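Local coordinates for protein exodeoxyribonuclease III (Archaeoglobus fulgidus, PDB 2VOA) that acts as an AP endonuclease of DNA repair, probably cleaving DNA at abasic sites with the help of bound magnesium or manganese ions, at residues P74-F79 against R93-G98; Y105-F110 against L121-R126; R229-Y234 against V252-V257. The protein carries 1 engineered substitution. One frame throughout, in Å; residues are numbered along the deposited sequence.

Contact 1: residues P74-F79 against R93-G98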
loop_
_atom_site.group_PDB
_atom_site.type_symbol
_atom_site.label_atom_id
_atom_site.label_comp_id
_atom_site.label_asym_id
_atom_site.label_seq_id
_atom_site.Cartn_x
_atom_site.Cartn_y
_atom_site.Cartn_z
ATOM N N PRO A 74 -25.740 19.069 -3.769
ATOM C CA PRO A 74 -26.837 18.120 -3.963
ATOM C C PRO A 74 -28.040 18.423 -3.064
ATOM O O PRO A 74 -27.880 18.869 -1.909
ATOM C CB PRO A 74 -26.214 16.781 -3.562
ATOM C CG PRO A 74 -24.760 16.955 -3.823
ATOM C CD PRO A 74 -24.498 18.368 -3.380
ATOM N N GLU A 75 -29.232 18.246 -3.623
ATOM C CA GLU A 75 -30.492 18.376 -2.878
ATOM C C GLU A 75 -31.285 17.086 -2.947
ATOM O O GLU A 75 -31.014 16.218 -3.796
ATOM C CB GLU A 75 -31.364 19.481 -3.468
ATOM C CG GLU A 75 -30.611 20.459 -4.315
ATOM C CD GLU A 75 -31.401 21.703 -4.628
ATOM O OE1 GLU A 75 -32.550 21.583 -5.101
ATOM O OE2 GLU A 75 -30.839 22.793 -4.436
ATOM N N ASP A 76 -32.264 16.959 -2.047
ATOM C CA ASP A 76 -33.220 15.846 -2.101
ATOM C C ASP A 76 -32.504 14.497 -2.173
ATOM O O ASP A 76 -32.812 13.648 -3.024
ATOM C CB ASP A 76 -34.175 16.014 -3.297
ATOM C CG ASP A 76 -34.975 17.320 -3.242
ATOM O OD1 ASP A 76 -35.331 17.784 -2.138
ATOM O OD2 ASP A 76 -35.250 17.884 -4.321
ATOM N N VAL A 77 -31.528 14.310 -1.287
ATOM C CA VAL A 77 -30.676 13.120 -1.325
ATOM C C VAL A 77 -31.428 11.943 -0.708
ATOM O O VAL A 77 -32.038 12.075 0.372
ATOM C CB VAL A 77 -29.353 13.355 -0.554
ATOM C CG1 VAL A 77 -28.471 12.122 -0.596
ATOM C CG2 VAL A 77 -28.602 14.567 -1.102
ATOM N N SER A 78 -31.416 10.807 -1.406
ATOM C CA SER A 78 -32.010 9.573 -0.857
ATOM C C SER A 78 -31.084 8.381 -1.081
ATOM O O SER A 78 -30.227 8.416 -1.962
ATOM C CB SER A 78 -33.414 9.312 -1.425
ATOM O OG SER A 78 -33.373 9.064 -2.819
ATOM N N PHE A 79 -31.273 7.337 -0.266
ATOM C CA PHE A 79 -30.419 6.142 -0.297
ATOM C C PHE A 79 -31.265 4.886 -0.449
ATOM O O PHE A 79 -32.317 4.728 0.206
ATOM C CB PHE A 79 -29.612 5.990 1.016
ATOM C CG PHE A 79 -28.914 7.253 1.469
ATOM C CD1 PHE A 79 -29.234 7.834 2.706
ATOM C CD2 PHE A 79 -27.970 7.884 0.663
ATOM C CE1 PHE A 79 -28.597 9.016 3.118
ATOM C CE2 PHE A 79 -27.332 9.062 1.082
ATOM C CZ PHE A 79 -27.640 9.614 2.289
ATOM N N ARG A 93 -29.181 8.743 -4.615
ATOM C CA ARG A 93 -29.881 9.591 -5.566
ATOM C C ARG A 93 -29.953 11.023 -5.062
ATOM O O ARG A 93 -30.124 11.237 -3.885
ATOM C CB ARG A 93 -31.284 9.059 -5.766
ATOM C CG ARG A 93 -32.150 9.896 -6.703
ATOM C CD ARG A 93 -33.347 9.098 -7.073
ATOM N NE ARG A 93 -34.049 9.611 -8.246
ATOM C CZ ARG A 93 -35.176 9.072 -8.693
ATOM N NH1 ARG A 93 -35.679 8.007 -8.071
ATOM N NH2 ARG A 93 -35.789 9.570 -9.756
ATOM N N ALA A 94 -29.821 11.982 -5.965
ATOM C CA ALA A 94 -29.850 13.393 -5.594
ATOM C C ALA A 94 -30.242 14.228 -6.789
ATOM O O ALA A 94 -30.015 13.826 -7.924
ATOM C CB ALA A 94 -28.485 13.840 -5.061
ATOM N N LYS A 95 -30.824 15.399 -6.531
ATOM C CA LYS A 95 -30.967 16.402 -7.563
ATOM C C LYS A 95 -29.721 17.299 -7.478
ATOM O O LYS A 95 -29.455 17.925 -6.432
ATOM C CB LYS A 95 -32.232 17.232 -7.313
ATOM C CG LYS A 95 -32.627 18.158 -8.474
ATOM C CD LYS A 95 -33.765 19.054 -8.024
ATOM C CE LYS A 95 -34.299 19.937 -9.140
ATOM N NZ LYS A 95 -34.647 19.130 -10.338
ATOM N N ILE A 96 -28.952 17.338 -8.564
ATOM C CA ILE A 96 -27.686 18.086 -8.596
ATOM C C ILE A 96 -27.667 18.971 -9.829
ATOM O O ILE A 96 -27.763 18.453 -10.954
ATOM C CB ILE A 96 -26.469 17.128 -8.633
ATOM C CG1 ILE A 96 -26.513 16.213 -7.404
ATOM C CG2 ILE A 96 -25.165 17.901 -8.670
ATOM C CD1 ILE A 96 -25.516 15.071 -7.416
ATOM N N ALA A 97 -27.555 20.284 -9.598
ATOM C CA ALA A 97 -27.523 21.266 -10.705
ATOM C C ALA A 97 -28.694 21.020 -11.680
ATOM O O ALA A 97 -28.530 21.057 -12.899
ATOM C CB ALA A 97 -26.178 21.175 -11.439
ATOM N N GLY A 98 -29.868 20.735 -11.129
ATOM C CA GLY A 98 -31.066 20.547 -11.936
ATOM C C GLY A 98 -31.222 19.163 -12.564
ATOM O O GLY A 98 -32.225 18.923 -13.216
#
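Pro74, ahead of strand 77-79, runs alongside Ile96 at the end of strand 91-96; strands 77-79 and 91-96 form an antiparallel beta hairpin at the edge of a six-stranded sheet of the DNase I-like fold, 77-79 being one of its two outermost strands within this chain. Pro74 CB sits 3.9 Å from Ile96 CG1 and also rests on the methyl of Ala94. Val77 reaches that methyl too: CG2, opposite the carbonyl carbon, stops 4.0 Å from Ala94 CB. Pro74 also touches His54 and Val56 of strand 54-60, in the other sheet.

Glu75, Ser78, Arg93 and Lys95 occupy the other face. Glu75 and Lys95 cross at a slant, OE1 lying 4.1 Å from Lys95 CD; the charged ends stay apart, Glu75 OE1 6.2 Å from Lys95 NZ. Arg93, its CG trans to N (chi1 178°), runs extended to a salt bridge with Asp100; what Ser78 meets is the root of that chain. Between the paired Glu75-Lys95 and Ser78-Arg93 the register slips by one residue, a beta bulge near Asp76. Ser78 N donates to Arg93 O over 2.8 Å, while Ser78 OG lies 3.6 Å from Arg93 CB.

Contact 2: residues Y105-F110 against L121-R126. With nucleotides of chain D.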
loop_
_atom_site.group_PDB
_atom_site.type_symbol
_atom_site.label_atom_id
_atom_site.label_comp_id
_atom_site.label_asym_id
_atom_site.label_seq_id
_atom_site.Cartn_x
_atom_site.Cartn_y
_atom_site.Cartn_z
ATOM N N TYR A 105 -24.843 0.605 -7.720
ATOM C CA TYR A 105 -23.857 -0.442 -7.775
ATOM C C TYR A 105 -24.643 -1.753 -7.705
ATOM O O TYR A 105 -25.034 -2.209 -6.620
ATOM C CB TYR A 105 -22.823 -0.315 -6.629
ATOM C CG TYR A 105 -21.880 -1.476 -6.578
ATOM C CD1 TYR A 105 -21.208 -1.899 -7.738
ATOM C CD2 TYR A 105 -21.672 -2.191 -5.385
ATOM C CE1 TYR A 105 -20.356 -2.994 -7.721
ATOM C CE2 TYR A 105 -20.818 -3.289 -5.342
ATOM C CZ TYR A 105 -20.175 -3.696 -6.517
ATOM O OH TYR A 105 -19.339 -4.786 -6.492
ATOM N N VAL A 106 -24.952 -2.299 -8.880
ATOM C CA VAL A 106 -25.817 -3.478 -8.996
ATOM C C VAL A 106 -25.114 -4.716 -8.448
ATOM O O VAL A 106 -23.930 -4.889 -8.663
ATOM C CB VAL A 106 -26.216 -3.647 -10.479
ATOM C CG1 VAL A 106 -26.969 -4.961 -10.717
ATOM C CG2 VAL A 106 -27.040 -2.411 -10.946
ATOM N N PRO A 107 -25.845 -5.613 -7.723
ATOM C CA PRO A 107 -25.158 -6.860 -7.284
ATOM C C PRO A 107 -24.472 -7.605 -8.442
ATOM O O PRO A 107 -25.057 -7.809 -9.512
ATOM C CB PRO A 107 -26.300 -7.708 -6.687
ATOM C CG PRO A 107 -27.277 -6.632 -6.162
ATOM C CD PRO A 107 -27.241 -5.559 -7.270
ATOM N N GLN A 108 -23.222 -7.993 -8.226
ATOM C CA GLN A 108 -22.462 -8.666 -9.284
ATOM C C GLN A 108 -23.016 -10.072 -9.617
ATOM O O GLN A 108 -23.104 -10.431 -10.782
ATOM C CB GLN A 108 -20.982 -8.724 -8.916
ATOM C CG GLN A 108 -20.103 -9.185 -10.070
ATOM C CD GLN A 108 -19.706 -10.658 -9.992
ATOM O OE1 GLN A 108 -19.936 -11.355 -8.991
ATOM N NE2 GLN A 108 -19.077 -11.129 -11.052
ATOM N N GLY A 109 -23.408 -10.836 -8.599
ATOM C CA GLY A 109 -24.097 -12.120 -8.817
ATOM C C GLY A 109 -23.304 -13.391 -8.544
ATOM O O GLY A 109 -23.905 -14.458 -8.380
ATOM N N PHE A 110 -21.975 -13.289 -8.522
ATOM C CA PHE A 110 -21.071 -14.418 -8.169
ATOM C C PHE A 110 -21.015 -15.532 -9.239
ATOM O O PHE A 110 -20.075 -15.600 -10.047
ATOM C CB PHE A 110 -21.429 -15.013 -6.788
ATOM C CG PHE A 110 -20.527 -16.141 -6.354
ATOM C CD1 PHE A 110 -19.143 -16.036 -6.488
ATOM C CD2 PHE A 110 -21.063 -17.310 -5.806
ATOM C CE1 PHE A 110 -18.299 -17.079 -6.086
ATOM C CE2 PHE A 110 -20.227 -18.371 -5.392
ATOM C CZ PHE A 110 -18.843 -18.253 -5.536
ATOM N N LEU A 121 -30.923 -10.695 -10.065
ATOM C CA LEU A 121 -32.086 -10.620 -10.975
ATOM C C LEU A 121 -33.234 -9.904 -10.283
ATOM O O LEU A 121 -33.866 -9.029 -10.858
ATOM C CB LEU A 121 -32.506 -12.004 -11.486
ATOM C CG LEU A 121 -31.442 -12.775 -12.305
ATOM C CD1 LEU A 121 -31.964 -14.190 -12.702
ATOM C CD2 LEU A 121 -30.996 -11.948 -13.527
ATOM N N GLN A 122 -33.486 -10.271 -9.033
ATOM C CA GLN A 122 -34.530 -9.610 -8.265
ATOM C C GLN A 122 -34.254 -8.106 -8.107
ATOM O O GLN A 122 -35.186 -7.300 -8.135
ATOM C CB GLN A 122 -34.688 -10.318 -6.914
ATOM C CG GLN A 122 -35.275 -11.712 -7.069
ATOM C CD GLN A 122 -35.051 -12.600 -5.851
ATOM O OE1 GLN A 122 -35.177 -13.826 -5.935
ATOM N NE2 GLN A 122 -34.717 -11.993 -4.722
ATOM N N TRP A 123 -32.976 -7.730 -7.941
ATOM C CA TRP A 123 -32.561 -6.325 -7.754
ATOM C C TRP A 123 -32.854 -5.526 -9.018
ATOM O O TRP A 123 -33.422 -4.434 -8.955
ATOM C CB TRP A 123 -31.066 -6.244 -7.460
ATOM C CG TRP A 123 -30.660 -5.098 -6.545
ATOM C CD1 TRP A 123 -30.638 -5.127 -5.177
ATOM C CD2 TRP A 123 -30.238 -3.773 -6.926
ATOM N NE1 TRP A 123 -30.214 -3.915 -4.680
ATOM C CE2 TRP A 123 -29.956 -3.064 -5.724
ATOM C CE3 TRP A 123 -30.057 -3.120 -8.161
ATOM C CZ2 TRP A 123 -29.502 -1.721 -5.720
ATOM C CZ3 TRP A 123 -29.596 -1.792 -8.159
ATOM C CH2 TRP A 123 -29.327 -1.108 -6.946
ATOM N N LEU A 124 -32.514 -6.113 -10.172
ATOM C CA LEU A 124 -32.813 -5.474 -11.461
ATOM C C LEU A 124 -34.326 -5.334 -11.700
ATOM O O LEU A 124 -34.771 -4.322 -12.247
ATOM C CB LEU A 124 -32.136 -6.221 -12.621
ATOM C CG LEU A 124 -30.605 -6.043 -12.687
ATOM C CD1 LEU A 124 -30.062 -7.058 -13.692
ATOM C CD2 LEU A 124 -30.191 -4.578 -13.039
ATOM N N GLU A 125 -35.119 -6.296 -11.236
ATOM C CA GLU A 125 -36.574 -6.179 -11.349
ATOM C C GLU A 125 -37.091 -5.061 -10.415
ATOM O O GLU A 125 -37.943 -4.244 -10.787
ATOM C CB GLU A 125 -37.251 -7.515 -11.016
ATOM C CG GLU A 125 -38.783 -7.459 -10.902
ATOM C CD GLU A 125 -39.504 -7.278 -12.240
ATOM O OE1 GLU A 125 -40.768 -7.236 -12.229
ATOM O OE2 GLU A 125 -38.833 -7.211 -13.306
ATOM N N ARG A 126 -36.576 -5.032 -9.194
ATOM C CA ARG A 126 -36.952 -3.969 -8.254
ATOM C C ARG A 126 -36.550 -2.605 -8.803
ATOM O O ARG A 126 -37.334 -1.656 -8.722
ATOM C CB ARG A 126 -36.337 -4.222 -6.878
ATOM C CG ARG A 126 -36.941 -5.430 -6.160
ATOM C CD ARG A 126 -36.676 -5.328 -4.669
ATOM N NE ARG A 126 -35.276 -5.552 -4.314
ATOM C CZ ARG A 126 -34.676 -4.985 -3.266
ATOM N NH1 ARG A 126 -35.349 -4.144 -2.494
ATOM N NH2 ARG A 126 -33.413 -5.248 -2.991
ATOM P P DC D 10 -19.234 -9.698 -4.024
ATOM O OP1 DC D 10 -20.227 -8.595 -3.888
ATOM O OP2 DC D 10 -19.676 -11.102 -4.268
ATOM O "O5'" DC D 10 -18.257 -9.299 -5.202
ATOM C "C5'" DC D 10 -17.735 -7.986 -5.278
ATOM C "C4'" DC D 10 -16.752 -7.975 -6.424
ATOM O "O4'" DC D 10 -15.599 -8.778 -6.083
ATOM C "C3'" DC D 10 -17.282 -8.589 -7.712
ATOM O "O3'" DC D 10 -17.125 -7.653 -8.745
ATOM C "C2'" DC D 10 -16.432 -9.835 -7.975
ATOM C "C1'" DC D 10 -15.149 -9.446 -7.244
ATOM N N1 DC D 10 -14.237 -10.552 -6.812
ATOM C C2 DC D 10 -12.855 -10.351 -6.989
ATOM O O2 DC D 10 -12.442 -9.301 -7.505
ATOM N N3 DC D 10 -11.996 -11.323 -6.588
ATOM C C4 DC D 10 -12.461 -12.442 -6.035
ATOM N N4 DC D 10 -11.550 -13.355 -5.676
ATOM C C5 DC D 10 -13.868 -12.674 -5.845
ATOM C C6 DC D 10 -14.715 -11.704 -6.237
#
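Pro107 lies over one face of the Trp123 indole, a CH-pi contact that packs the loop after strand 99-105 against helix 115-134 in this DNase I-like nuclease fold. The proline ring is set roughly square to the indole side chain. Pro107 CD stands 3.7 Å from the centroid of the five-membered ring, 22° off its normal, and displaced toward the CG-CD2 bond of the indole, while Pro107 CG lies over Trp123 CG and CD1. The indole nitrogen is engaged as well, NE1 hydrogen-bonding to Asp87 OD2, so the ring is held both by its face and by its nitrogen.

Purely apolar contacts extend the seam through Val106, whose two methyls part company. CG1, turned away from the backbone N (chi1 173°), meets Leu124 CD2 at 4.0 Å; CG2 reaches Trp123 CZ3 at 3.8 Å, on the benzene part of the indole. Leu124 also touches Ala175 and Ile179 of helix 170-180. With an alanine here instead of Trp123, Pro107 and Val106 would probably face a gap and Asp87 would lose its indole N-H partner, and the loop is likely to be held less firmly.

Polar and nucleotide contacts gather on the other side of the loop. Tyr105, predicted to be an active-site residue, lies beside Glu35 and Asn148, both predicted magnesium ligands, and its OH comes 3.8 Å from C5' of nucleotide DC10 of chain D. The Val106 carbonyl accepts a hydrogen bond from Asn148. Gln108 bends at chi2 (-100°) and lies against the same sugar, CG 3.6 Å from O3' of DC10. Its amide oxygen receives the loop's own backbone: Phe110 N donates to Gln108 OE1 over 2.8 Å, from above the carbonyl plane.

Contact 3: residues R229-Y234 against V252-V257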
loop_
_atom_site.group_PDB
_atom_site.type_symbol
_atom_site.label_atom_id
_atom_site.label_comp_id
_atom_site.label_asym_id
_atom_site.label_seq_id
_atom_site.Cartn_x
_atom_site.Cartn_y
_atom_site.Cartn_z
ATOM N N ARG A 229 -28.949 15.865 -26.269
ATOM C CA ARG A 229 -27.897 16.881 -26.089
ATOM C C ARG A 229 -26.508 16.270 -25.823
ATOM O O ARG A 229 -25.528 17.001 -25.651
ATOM C CB ARG A 229 -28.307 17.846 -24.959
ATOM C CG ARG A 229 -29.451 18.775 -25.371
ATOM C CD ARG A 229 -29.883 19.673 -24.220
ATOM N NE ARG A 229 -31.017 20.523 -24.610
ATOM C CZ ARG A 229 -30.939 21.799 -24.972
ATOM N NH1 ARG A 229 -29.773 22.443 -24.999
ATOM N NH2 ARG A 229 -32.050 22.441 -25.309
ATOM N N CYS A 230 -26.401 14.935 -25.843
ATOM C CA CYS A 230 -25.101 14.302 -25.583
ATOM C C CYS A 230 -24.204 14.479 -26.797
ATOM O O CYS A 230 -24.576 14.036 -27.896
ATOM C CB CYS A 230 -25.222 12.809 -25.253
ATOM S SG CYS A 230 -23.614 12.106 -24.844
ATOM N N VAL A 231 -23.051 15.121 -26.601
ATOM C CA VAL A 231 -22.124 15.398 -27.705
ATOM C C VAL A 231 -20.822 14.581 -27.645
ATOM O O VAL A 231 -20.084 14.514 -28.635
ATOM C CB VAL A 231 -21.813 16.908 -27.829
ATOM C CG1 VAL A 231 -23.056 17.681 -28.284
ATOM C CG2 VAL A 231 -21.241 17.441 -26.516
ATOM N N ASP A 232 -20.556 13.959 -26.505
ATOM C CA ASP A 232 -19.377 13.094 -26.365
ATOM C C ASP A 232 -19.563 12.112 -25.207
ATOM O O ASP A 232 -20.348 12.357 -24.293
ATOM C CB ASP A 232 -18.121 13.929 -26.149
ATOM C CG ASP A 232 -16.841 13.177 -26.551
ATOM O OD1 ASP A 232 -16.927 12.048 -27.119
ATOM O OD2 ASP A 232 -15.753 13.737 -26.330
ATOM N N CYS A 233 -18.870 10.974 -25.290
ATOM C CA CYS A 233 -18.858 9.991 -24.230
ATOM C C CYS A 233 -17.650 9.115 -24.511
ATOM O O CYS A 233 -17.397 8.748 -25.665
ATOM C CB CYS A 233 -20.136 9.163 -24.223
ATOM S SG CYS A 233 -20.257 7.981 -22.845
ATOM N N TYR A 234 -16.882 8.836 -23.472
ATOM C CA TYR A 234 -15.656 8.061 -23.630
ATOM C C TYR A 234 -15.216 7.482 -22.294
ATOM O O TYR A 234 -15.616 7.972 -21.231
ATOM C CB TYR A 234 -14.535 8.948 -24.193
ATOM C CG TYR A 234 -14.342 10.251 -23.430
ATOM C CD1 TYR A 234 -13.471 10.325 -22.338
ATOM C CD2 TYR A 234 -15.051 11.412 -23.797
ATOM C CE1 TYR A 234 -13.292 11.533 -21.635
ATOM C CE2 TYR A 234 -14.892 12.615 -23.098
ATOM C CZ TYR A 234 -14.006 12.676 -22.030
ATOM O OH TYR A 234 -13.870 13.882 -21.367
ATOM N N VAL A 252 -17.111 8.919 -19.034
ATOM C CA VAL A 252 -17.406 10.367 -19.043
ATOM C C VAL A 252 -18.412 10.667 -20.152
ATOM O O VAL A 252 -18.275 10.143 -21.264
ATOM C CB VAL A 252 -16.119 11.215 -19.282
ATOM C CG1 VAL A 252 -16.408 12.726 -19.162
ATOM C CG2 VAL A 252 -15.001 10.801 -18.307
ATOM N N ALA A 253 -19.430 11.476 -19.854
ATOM C CA ALA A 253 -20.346 11.963 -20.897
ATOM C C ALA A 253 -20.434 13.476 -20.813
ATOM O O ALA A 253 -20.398 14.049 -19.707
ATOM C CB ALA A 253 -21.748 11.360 -20.701
ATOM N N VAL A 254 -20.542 14.108 -21.977
ATOM C CA VAL A 254 -20.644 15.561 -22.115
ATOM C C VAL A 254 -21.942 15.897 -22.862
ATOM O O VAL A 254 -22.255 15.296 -23.907
ATOM C CB VAL A 254 -19.414 16.169 -22.818
ATOM C CG1 VAL A 254 -19.530 17.698 -22.899
ATOM C CG2 VAL A 254 -18.104 15.753 -22.104
ATOM N N PHE A 255 -22.695 16.841 -22.284
ATOM C CA PHE A 255 -23.998 17.287 -22.801
ATOM C C PHE A 255 -23.980 18.780 -23.137
ATOM O O PHE A 255 -23.372 19.596 -22.415
ATOM C CB PHE A 255 -25.090 16.992 -21.760
ATOM C CG PHE A 255 -25.140 15.550 -21.354
ATOM C CD1 PHE A 255 -24.335 15.053 -20.309
ATOM C CD2 PHE A 255 -25.981 14.666 -22.048
ATOM C CE1 PHE A 255 -24.395 13.688 -19.943
ATOM C CE2 PHE A 255 -26.049 13.280 -21.686
ATOM C CZ PHE A 255 -25.222 12.802 -20.647
ATOM N N ASP A 256 -24.683 19.121 -24.217
ATOM C CA ASP A 256 -24.798 20.475 -24.727
ATOM C C ASP A 256 -25.912 21.182 -23.940
ATOM O O ASP A 256 -27.027 21.371 -24.428
ATOM C CB ASP A 256 -25.144 20.373 -26.215
ATOM C CG ASP A 256 -24.487 21.436 -27.059
ATOM O OD1 ASP A 256 -24.708 21.381 -28.297
ATOM O OD2 ASP A 256 -23.793 22.335 -26.510
ATOM N N VAL A 257 -25.580 21.542 -22.702
ATOM C CA VAL A 257 -26.505 22.146 -21.744
ATOM C C VAL A 257 -25.756 23.311 -21.080
ATOM O O VAL A 257 -26.255 24.451 -20.909
ATOM C CB VAL A 257 -26.882 21.118 -20.651
ATOM C CG1 VAL A 257 -27.716 21.753 -19.536
ATOM C CG2 VAL A 257 -27.605 19.919 -21.241
ATOM O OXT VAL A 257 -24.592 23.087 -20.687
#
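One face of the Tyr234 ring receives Val252 CB, a CH-pi contact 4.0 Å from the centroid and offset toward the rim, in an antiparallel strand pair at the edge of a sheet of the DNase I-like fold, strand 230-235 being one of its outermost strands within this chain. Tyr234 CG sits between the backbone N and the carbonyl carbon (chi1 51°), which lays the ring over Val252. Val252 runs along the tyrosine, its CG1 3.6 Å from Tyr234 OH. On the opposite face, Cys230 approaches the Phe255 ring obliquely: its CB touches Phe255 CE2 at 3.7 Å, and SG lies 4.6 Å from the ring centroid, a sulfur-aromatic contact. Helix 187-191 packs on Cys233 of this face.

At a classic beta bulge, Val231 and Asp232 both face Val254, whose carbonyl accepts a 2.8 Å hydrogen bond from Val231 N and a weak one from Asp232 N. There Val231 CG2 lies 4.0 Å from Val254 CG1.

Asp256 centres an inverse gamma turn. Arg229 O accepts Asp256 N, and the extended side chain crosses Val257 squarely, CD 3.8 Å from Val257 CG2. Edge-on, Arg229 NH1 donates to Asp256 O at 3.0 Å, in the guanidinium plane and nearly straight (167°).

How the contacts relate
All the residues that touch in contact 2 are buried, whereas contacts 1 and 3 mix buried and exposed residues near the outer strands of two different six-stranded sheets. Those two share a design, an antiparallel pair broken by a beta bulge, but contact 1 has only aliphatic groups meeting across its apolar face, while contact 3 adds ring and sulfur contacts and an arginine bond beside the C-terminus. Contact 2 instead joins loop to helix through apolar and CH-pi packing, next to the predicted active site and bound DNA. Strand 99-105, neighbour of the strand holding 93-96, leads into its loop. Contacts 2 and 3 lie on opposite sides of the chain's centre, their centres about 27 Å apart.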